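PDB 3ZGY: R-imine reductase from Streptomyces kanamyceticus, which catalyses the R-selective, NADPH-dependent reduction of an imine substrate. Local coordinates for residues 67-72 and 91-96. Numbering follows the deposited sequence.
Sequences GSVAEA and ALLDPL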
loop_
_atom_site.group_PDB
_atom_site.type_symbol
_atom_site.label_atom_id
_atom_site.label_comp_id
_atom_site.label_asym_id
_atom_site.label_seq_id
_atom_site.Cartn_x
_atom_site.Cartn_y
_atom_site.Cartn_z
ATOM N N GLY D 67 43.409 8.171 2.444
ATOM C CA GLY D 67 43.771 9.479 2.990
ATOM C C GLY D 67 42.731 10.559 2.731
ATOM O O GLY D 67 42.463 11.390 3.592
ATOM N N SER D 68 42.211 10.562 1.511
ATOM C CA SER D 68 41.346 11.608 1.018
ATOM C C SER D 68 40.400 11.018 -0.005
ATOM O O SER D 68 40.557 9.851 -0.438
ATOM C CB SER D 68 42.185 12.663 0.313
ATOM O OG SER D 68 42.837 12.069 -0.839
ATOM N N VAL D 69 39.444 11.839 -0.424
ATOM C CA VAL D 69 38.526 11.447 -1.498
ATOM C C VAL D 69 39.269 11.198 -2.806
ATOM O O VAL D 69 39.010 10.214 -3.497
ATOM C CB VAL D 69 37.427 12.493 -1.716
ATOM C CG1 VAL D 69 36.533 12.093 -2.872
ATOM C CG2 VAL D 69 36.592 12.656 -0.457
ATOM N N ALA D 70 40.249 12.035 -3.112
ATOM C CA ALA D 70 41.013 11.830 -4.336
ATOM C C ALA D 70 41.795 10.518 -4.335
ATOM O O ALA D 70 41.920 9.846 -5.366
ATOM C CB ALA D 70 41.924 12.996 -4.574
ATOM N N GLU D 71 42.319 10.156 -3.175
ATOM C CA GLU D 71 43.069 8.890 -3.009
ATOM C C GLU D 71 42.122 7.709 -3.212
ATOM O O GLU D 71 42.431 6.755 -3.922
ATOM C CB GLU D 71 43.712 8.828 -1.637
ATOM C CG GLU D 71 44.986 8.008 -1.527
ATOM C CD GLU D 71 45.626 8.187 -0.145
ATOM O OE1 GLU D 71 45.749 9.364 0.340
ATOM O OE2 GLU D 71 45.961 7.136 0.460
ATOM N N ALA D 72 40.932 7.800 -2.633
ATOM C CA ALA D 72 39.919 6.760 -2.827
ATOM C C ALA D 72 39.526 6.579 -4.275
ATOM O O ALA D 72 39.389 5.447 -4.750
ATOM C CB ALA D 72 38.685 7.073 -1.980
ATOM N N ALA D 91 29.542 18.221 -2.600
ATOM C CA ALA D 91 30.636 18.693 -1.736
ATOM C C ALA D 91 31.897 17.806 -1.818
ATOM O O ALA D 91 33.016 18.303 -1.736
ATOM C CB ALA D 91 30.135 18.835 -0.308
ATOM N N LEU D 92 31.709 16.508 -2.034
ATOM C CA LEU D 92 32.841 15.614 -2.070
ATOM C C LEU D 92 33.429 15.501 -3.430
ATOM O O LEU D 92 34.632 15.331 -3.541
ATOM C CB LEU D 92 32.425 14.225 -1.614
ATOM C CG LEU D 92 31.907 14.155 -0.185
ATOM C CD1 LEU D 92 31.547 12.721 0.131
ATOM C CD2 LEU D 92 32.965 14.676 0.767
ATOM N N LEU D 93 32.599 15.537 -4.468
ATOM C CA LEU D 93 33.076 15.238 -5.808
ATOM C C LEU D 93 33.442 16.491 -6.666
ATOM O O LEU D 93 34.360 16.431 -7.453
ATOM C CB LEU D 93 32.042 14.425 -6.541
ATOM C CG LEU D 93 31.723 13.057 -5.953
ATOM C CD1 LEU D 93 30.855 12.265 -6.921
ATOM C CD2 LEU D 93 32.989 12.287 -5.618
ATOM N N ASP D 94 32.722 17.606 -6.506
ATOM C CA ASP D 94 32.956 18.765 -7.356
ATOM C C ASP D 94 34.400 19.252 -7.251
ATOM O O ASP D 94 35.009 19.575 -8.256
ATOM C CB ASP D 94 31.928 19.886 -7.089
ATOM C CG ASP D 94 30.492 19.544 -7.588
ATOM O OD1 ASP D 94 30.329 18.581 -8.346
ATOM O OD2 ASP D 94 29.517 20.268 -7.262
ATOM N N PRO D 95 34.981 19.282 -6.046
ATOM C CA PRO D 95 36.340 19.809 -5.963
ATOM C C PRO D 95 37.403 18.972 -6.622
ATOM O O PRO D 95 38.535 19.377 -6.605
ATOM C CB PRO D 95 36.611 19.842 -4.466
ATOM C CG PRO D 95 35.274 19.927 -3.832
ATOM C CD PRO D 95 34.375 19.124 -4.716
ATOM N N LEU D 96 37.080 17.809 -7.176
ATOM C CA LEU D 96 38.115 16.933 -7.736
ATOM C C LEU D 96 38.711 17.511 -9.008
ATOM O O LEU D 96 37.988 18.119 -9.775
ATOM C CB LEU D 96 37.531 15.555 -8.056
ATOM C CG LEU D 96 37.088 14.670 -6.899
ATOM C CD1 LEU D 96 36.523 13.386 -7.461
ATOM C CD2 LEU D 96 38.230 14.359 -5.948
#
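V69 is the bump here: its forked side chain pushes from the first turn of helix 69-75 into a shallow hollow made by L92, L93 and L96. CG1 does most of the touching. With CG1 anti to the backbone N (chi1 177°), this branch of V69 faces the carbonyl of L92, and V69 CG1 is 3.8 Å from L92 O. One flank of the hollow is L96, whose CD2 stands 4.2 Å from V69 CG1, the two side chains crossing at roughly a right angle. L93 lies deeper: its CB points away from V69, yet L93 CD2 swings back to 4.5 Å from V69 CG1. The second branch, V69 CG2, meets the CD2 methyl of L92 at 4.3 Å.

L96 is a bump in its turn. L96 CD2 rests against A70, 4.1 Å from its CA and 4.2 Å from its CB. A type I turn from L93 to L96, closed by the hydrogen bond from L96 N to L93 O, carries L96 round to face A70. No hydrogen bond spans the interface; the meeting is almost wholly apolar, with the L92 carbonyl oxygen beside V69 CG1, over a modest 170 Å². Next to V69 in sequence, S68 N-caps helix 69-75 through OG, S68 OG accepting from E71 N at 3.1 Å.

The contact joins two helices of the Rossmann-type domain near its surface. W48 of strand 45-48 touches V69, A72 and L92, L92 also packs on V83 of the NADP(+) site, and helix 114-126 backs L93 through W123.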